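PDB 2B3F: glucose-binding protein from Thermus thermophilus HB27, which binds glucose and galactose and probably delivers the sugar to a binding-protein-dependent transport system. Local coordinates for residues Lys144-Cys149 and Phe208-Asp213; Pro183-Asn188 and Gly192-Thr197. One frame throughout, in Å; residues are numbered along the deposited sequence.

Interaction 1: Lys144-Cys149 and Phe208-Asp213. Unlike the reference sequence in segment 144-149: K144 (reference Glu).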
loop_
_atom_site.group_PDB
_atom_site.type_symbol
_atom_site.label_atom_id
_atom_site.label_comp_id
_atom_site.label_asym_id
_atom_site.label_seq_id
_atom_site.Cartn_x
_atom_site.Cartn_y
_atom_site.Cartn_z
ATOM N N LYS A 144 -7.427 11.785 -21.008
ATOM C CA LYS A 144 -6.193 12.492 -21.362
ATOM C C LYS A 144 -4.936 11.602 -21.260
ATOM O O LYS A 144 -3.997 11.738 -22.035
ATOM C CB LYS A 144 -6.034 13.764 -20.518
ATOM C CG LYS A 144 -7.167 14.785 -20.721
ATOM C CD LYS A 144 -7.049 15.980 -19.762
ATOM C CE LYS A 144 -8.225 16.942 -19.916
ATOM N NZ LYS A 144 -7.793 18.379 -19.940
ATOM N N PHE A 145 -4.923 10.685 -20.297
ATOM C CA PHE A 145 -3.851 9.697 -20.196
ATOM C C PHE A 145 -3.760 8.853 -21.470
ATOM O O PHE A 145 -2.685 8.652 -22.024
ATOM C CB PHE A 145 -4.080 8.791 -18.960
ATOM C CG PHE A 145 -3.095 7.670 -18.835
ATOM C CD1 PHE A 145 -1.917 7.831 -18.114
ATOM C CD2 PHE A 145 -3.353 6.441 -19.417
ATOM C CE1 PHE A 145 -1.007 6.790 -18.003
ATOM C CE2 PHE A 145 -2.449 5.399 -19.321
ATOM C CZ PHE A 145 -1.269 5.575 -18.617
ATOM N N LEU A 146 -4.890 8.336 -21.911
ATOM C CA LEU A 146 -4.910 7.467 -23.079
ATOM C C LEU A 146 -4.497 8.220 -24.346
ATOM O O LEU A 146 -3.770 7.684 -25.162
ATOM C CB LEU A 146 -6.293 6.850 -23.255
ATOM C CG LEU A 146 -6.699 5.840 -22.171
ATOM C CD1 LEU A 146 -8.172 5.527 -22.302
ATOM C CD2 LEU A 146 -5.859 4.584 -22.245
ATOM N N ALA A 147 -4.958 9.462 -24.483
ATOM C CA ALA A 147 -4.561 10.327 -25.618
ATOM C C ALA A 147 -3.071 10.665 -25.618
ATOM O O ALA A 147 -2.403 10.596 -26.655
ATOM C CB ALA A 147 -5.405 11.609 -25.627
ATOM N N THR A 148 -2.536 11.020 -24.452
ATOM C CA THR A 148 -1.104 11.284 -24.326
ATOM C C THR A 148 -0.261 10.046 -24.637
ATOM O O THR A 148 0.763 10.133 -25.302
ATOM C CB THR A 148 -0.758 11.854 -22.922
ATOM O OG1 THR A 148 -1.359 13.150 -22.778
ATOM C CG2 THR A 148 0.751 11.967 -22.725
ATOM N N CYS A 149 -0.687 8.887 -24.153
ATOM C CA CYS A 149 0.038 7.657 -24.447
ATOM C C CYS A 149 0.054 7.336 -25.951
ATOM O O CYS A 149 1.047 6.836 -26.465
ATOM C CB CYS A 149 -0.560 6.478 -23.657
ATOM S SG CYS A 149 -0.092 6.493 -21.910
ATOM N N PHE A 208 -9.775 0.176 -17.502
ATOM C CA PHE A 208 -8.534 -0.542 -17.144
ATOM C C PHE A 208 -7.886 -1.251 -18.350
ATOM O O PHE A 208 -6.677 -1.160 -18.567
ATOM C CB PHE A 208 -8.839 -1.538 -16.017
ATOM C CG PHE A 208 -7.654 -2.333 -15.563
ATOM C CD1 PHE A 208 -6.584 -1.712 -14.948
ATOM C CD2 PHE A 208 -7.625 -3.709 -15.713
ATOM C CE1 PHE A 208 -5.491 -2.448 -14.524
ATOM C CE2 PHE A 208 -6.541 -4.447 -15.288
ATOM C CZ PHE A 208 -5.466 -3.818 -14.694
ATOM N N GLY A 209 -8.697 -1.941 -19.140
ATOM C CA GLY A 209 -8.175 -2.632 -20.340
ATOM C C GLY A 209 -7.516 -1.709 -21.355
ATOM O O GLY A 209 -6.492 -2.051 -21.958
ATOM N N ARG A 210 -8.090 -0.531 -21.548
ATOM C CA ARG A 210 -7.490 0.446 -22.446
ATOM C C ARG A 210 -6.146 0.897 -21.900
ATOM O O ARG A 210 -5.165 1.017 -22.632
ATOM C CB ARG A 210 -8.399 1.647 -22.634
ATOM C CG ARG A 210 -9.706 1.331 -23.318
ATOM C CD ARG A 210 -10.467 2.626 -23.494
ATOM N NE ARG A 210 -11.676 2.508 -24.300
ATOM C CZ ARG A 210 -11.704 2.598 -25.630
ATOM N NH1 ARG A 210 -10.596 2.813 -26.345
ATOM N NH2 ARG A 210 -12.862 2.486 -26.253
ATOM N N VAL A 211 -6.102 1.152 -20.586
ATOM C CA VAL A 211 -4.883 1.592 -19.938
ATOM C C VAL A 211 -3.806 0.494 -20.048
ATOM O O VAL A 211 -2.635 0.766 -20.302
ATOM C CB VAL A 211 -5.177 1.973 -18.461
ATOM C CG1 VAL A 211 -3.891 2.243 -17.694
ATOM C CG2 VAL A 211 -6.127 3.173 -18.409
ATOM N N LEU A 212 -4.222 -0.751 -19.881
ATOM C CA LEU A 212 -3.315 -1.904 -19.968
ATOM C C LEU A 212 -2.624 -1.968 -21.345
ATOM O O LEU A 212 -1.468 -2.393 -21.461
ATOM C CB LEU A 212 -4.123 -3.190 -19.741
ATOM C CG LEU A 212 -3.630 -4.315 -18.857
ATOM C CD1 LEU A 212 -3.030 -3.816 -17.538
ATOM C CD2 LEU A 212 -4.777 -5.299 -18.634
ATOM N N ASP A 213 -3.349 -1.545 -22.382
ATOM C CA ASP A 213 -2.775 -1.532 -23.741
ATOM C C ASP A 213 -1.663 -0.496 -23.921
ATOM O O ASP A 213 -1.027 -0.481 -24.975
ATOM C CB ASP A 213 -3.863 -1.332 -24.816
ATOM C CG ASP A 213 -4.646 -2.596 -25.112
ATOM O OD1 ASP A 213 -4.232 -3.696 -24.673
ATOM O OD2 ASP A 213 -5.699 -2.495 -25.805
#
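The F145 ring meets V211 obliquely: CE2 of F145 lies 3.8 Å from CG1 of V211, and the two side chains cross at about a right angle. One face of the ring carries the SG of C149, one helical turn on, 3.6 Å above the plane and offset toward the rim; W142 adds an edge-to-face stack. With its CG anti to the backbone N (chi1 175°), F145 reaches across toward helix 199-212. Beside it, L146 lays its two methyls on different parts of R210. CD1 of L146 packs 3.9 Å from CD of R210, against the aliphatic stem, while CD2 of L146 sits 3.7 Å from the backbone O of R210 and 4.1 Å from CG2 of V211. An alanine at L146 would remove both methyls and would probably open a gap over the R210 stem and the R210-V211 peptide. The guanidinium of R210 leads off the contact, its NE in a salt bridge with E206. The helix segments run nearly parallel, at 22°, with axes 10.4 Å apart, so the side chains bridge the interval. V211 and F145 both also rest on L161 of strand 161-162, which places this contact at the edge of a mixed sheet. No hydrogen bond links the segments; with 180 Å² buried, cohesion here comes from apolar contact, and the one charged residue that takes part, R210, contributes its carbon stem and backbone.

Interaction 2: Pro183-Asn188 and Gly192-Thr197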
loop_
_atom_site.group_PDB
_atom_site.type_symbol
_atom_site.label_atom_id
_atom_site.label_comp_id
_atom_site.label_asym_id
_atom_site.label_seq_id
_atom_site.Cartn_x
_atom_site.Cartn_y
_atom_site.Cartn_z
ATOM N N PRO A 183 -15.209 8.256 -4.942
ATOM C CA PRO A 183 -14.975 7.691 -3.614
ATOM C C PRO A 183 -16.180 7.005 -2.959
ATOM O O PRO A 183 -16.026 5.992 -2.257
ATOM C CB PRO A 183 -14.502 8.900 -2.791
ATOM C CG PRO A 183 -14.938 10.093 -3.555
ATOM C CD PRO A 183 -14.989 9.711 -4.988
ATOM N N ASP A 184 -17.379 7.532 -3.183
ATOM C CA ASP A 184 -18.549 6.963 -2.531
ATOM C C ASP A 184 -18.867 5.577 -3.062
ATOM O O ASP A 184 -19.084 4.658 -2.281
ATOM C CB ASP A 184 -19.757 7.884 -2.699
ATOM C CG ASP A 184 -19.659 9.141 -1.840
ATOM O OD1 ASP A 184 -19.114 9.081 -0.719
ATOM O OD2 ASP A 184 -20.154 10.191 -2.300
ATOM N N ASP A 185 -18.908 5.426 -4.385
ATOM C CA ASP A 185 -19.208 4.115 -4.973
ATOM C C ASP A 185 -18.034 3.140 -4.823
ATOM O O ASP A 185 -18.267 1.941 -4.688
ATOM C CB ASP A 185 -19.657 4.216 -6.433
ATOM C CG ASP A 185 -21.168 4.339 -6.577
ATOM O OD1 ASP A 185 -21.912 4.085 -5.609
ATOM O OD2 ASP A 185 -21.599 4.691 -7.686
ATOM N N TRP A 186 -16.800 3.651 -4.809
ATOM C CA TRP A 186 -15.652 2.823 -4.360
ATOM C C TRP A 186 -15.956 2.212 -2.992
ATOM O O TRP A 186 -15.885 0.995 -2.805
ATOM C CB TRP A 186 -14.335 3.614 -4.355
ATOM C CG TRP A 186 -13.208 2.886 -3.685
ATOM C CD1 TRP A 186 -12.713 3.108 -2.433
ATOM C CD2 TRP A 186 -12.436 1.812 -4.235
ATOM N NE1 TRP A 186 -11.702 2.223 -2.159
ATOM C CE2 TRP A 186 -11.500 1.420 -3.253
ATOM C CE3 TRP A 186 -12.464 1.129 -5.457
ATOM C CZ2 TRP A 186 -10.583 0.378 -3.454
ATOM C CZ3 TRP A 186 -11.550 0.093 -5.666
ATOM C CH2 TRP A 186 -10.614 -0.266 -4.668
ATOM N N ASN A 187 -16.336 3.045 -2.022
ATOM C CA ASN A 187 -16.666 2.545 -0.680
ATOM C C ASN A 187 -17.825 1.564 -0.689
ATOM O O ASN A 187 -17.869 0.616 0.120
ATOM C CB ASN A 187 -16.984 3.704 0.286
ATOM C CG ASN A 187 -15.746 4.558 0.626
ATOM O OD1 ASN A 187 -14.613 4.199 0.298
ATOM N ND2 ASN A 187 -15.967 5.694 1.293
ATOM N N ASN A 188 -18.746 1.766 -1.625
ATOM C CA ASN A 188 -19.920 0.904 -1.721
ATOM C C ASN A 188 -19.619 -0.508 -2.215
ATOM O O ASN A 188 -20.414 -1.417 -1.969
ATOM C CB ASN A 188 -21.004 1.558 -2.573
ATOM C CG ASN A 188 -21.688 2.720 -1.856
ATOM O OD1 ASN A 188 -21.702 2.779 -0.623
ATOM N ND2 ASN A 188 -22.244 3.655 -2.632
ATOM N N GLY A 192 -20.810 -3.787 0.273
ATOM C CA GLY A 192 -21.757 -4.612 -0.477
ATOM C C GLY A 192 -22.961 -3.871 -1.025
ATOM O O GLY A 192 -23.901 -4.497 -1.529
ATOM N N LYS A 193 -22.947 -2.543 -0.947
ATOM C CA LYS A 193 -24.061 -1.751 -1.469
ATOM C C LYS A 193 -24.009 -1.634 -2.974
ATOM O O LYS A 193 -25.048 -1.483 -3.617
ATOM C CB LYS A 193 -24.101 -0.360 -0.840
ATOM C CG LYS A 193 -24.596 -0.401 0.611
ATOM C CD LYS A 193 -24.722 0.996 1.187
ATOM C CE LYS A 193 -25.402 0.972 2.559
ATOM N NZ LYS A 193 -24.981 2.178 3.359
ATOM N N LEU A 194 -22.808 -1.700 -3.540
ATOM C CA LEU A 194 -22.649 -1.709 -4.991
ATOM C C LEU A 194 -22.043 -3.045 -5.387
ATOM O O LEU A 194 -20.991 -3.436 -4.871
ATOM C CB LEU A 194 -21.760 -0.565 -5.457
ATOM C CG LEU A 194 -21.517 -0.432 -6.967
ATOM C CD1 LEU A 194 -22.753 0.036 -7.714
ATOM C CD2 LEU A 194 -20.395 0.527 -7.195
ATOM N N LYS A 195 -22.717 -3.733 -6.305
ATOM C CA LYS A 195 -22.230 -4.996 -6.831
ATOM C C LYS A 195 -21.149 -4.743 -7.888
ATOM O O LYS A 195 -21.182 -3.733 -8.601
ATOM C CB LYS A 195 -23.378 -5.816 -7.431
ATOM C CG LYS A 195 -24.375 -6.337 -6.391
ATOM C CD LYS A 195 -25.305 -7.432 -6.946
ATOM C CE LYS A 195 -24.561 -8.775 -7.168
ATOM N NZ LYS A 195 -25.397 -10.009 -7.476
ATOM N N PHE A 196 -20.201 -5.679 -7.968
ATOM C CA PHE A 196 -19.147 -5.642 -8.981
ATOM C C PHE A 196 -19.712 -5.782 -10.392
ATOM O O PHE A 196 -19.102 -5.346 -11.347
ATOM C CB PHE A 196 -18.108 -6.740 -8.719
ATOM C CG PHE A 196 -17.268 -6.487 -7.495
ATOM C CD1 PHE A 196 -16.097 -5.761 -7.592
ATOM C CD2 PHE A 196 -17.674 -6.938 -6.250
ATOM C CE1 PHE A 196 -15.324 -5.516 -6.458
ATOM C CE2 PHE A 196 -16.914 -6.674 -5.117
ATOM C CZ PHE A 196 -15.751 -5.968 -5.233
ATOM N N THR A 197 -20.886 -6.389 -10.491
ATOM C CA THR A 197 -21.588 -6.569 -11.755
ATOM C C THR A 197 -22.466 -5.372 -12.139
ATOM O O THR A 197 -23.065 -5.374 -13.210
ATOM C CB THR A 197 -22.475 -7.815 -11.700
ATOM O OG1 THR A 197 -23.286 -7.762 -10.522
ATOM C CG2 THR A 197 -21.635 -9.070 -11.674
#
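The carbonyl O of N188 accepts the backbone N of L194 at 2.9 Å, nearly straight at 167°, although the donor stands well above the carbonyl plane. This bond folds the chain back over the C-terminal part of helix 166-190. Beneath it CB of N188 touches CB of L194 at 3.7 Å. With CG anti to the backbone N (chi1 -179°), the side chain of L194 lies against the helix, and its CD2 reaches to 3.6 Å from the O of D185 and 3.8 Å from the CB of D185. K193 contributes its chain, with CD 3.9 Å from OD1 of N188. In the next shell, ND2 of N188 donates to OD1 of D185 at 3.0 Å, close to the amide plane and on the anti lone pair, which helps hold the amide in its rotation. The other oxygen of D185 forms a salt bridge with K200, and the backbone N of K193 bonds to OD1 of N191. G192, at phi 81°, is the first residue to leave the helical conformation, a backbone that favours glycine. At the end of the helix, W190 stacks edge-to-face with both W186 and F196; F196 also packs on helix 373-387, while P183 meets strand 341-344, and the loop leads into helix 199-212.

Interaction 2 is nested inside the chain loop that interaction 1 closes: helix 166-190 turns at 192-197 into helix 199-212, whose far end meets 144-149. The two contacts do not touch; their centres are 24 Å apart and their nearest atoms about 11 Å. Helix 166-190 joins them, since W173 packs against W186 of segment 183-188 and stacks edge-to-face with F208 of segment 208-213, while L172 touches V211. They differ in chemistry: apolar side chains in interaction 1, a backbone hydrogen bond with a polar second shell in interaction 2. Both lie away from the galactose pocket, and none of their residues lines it.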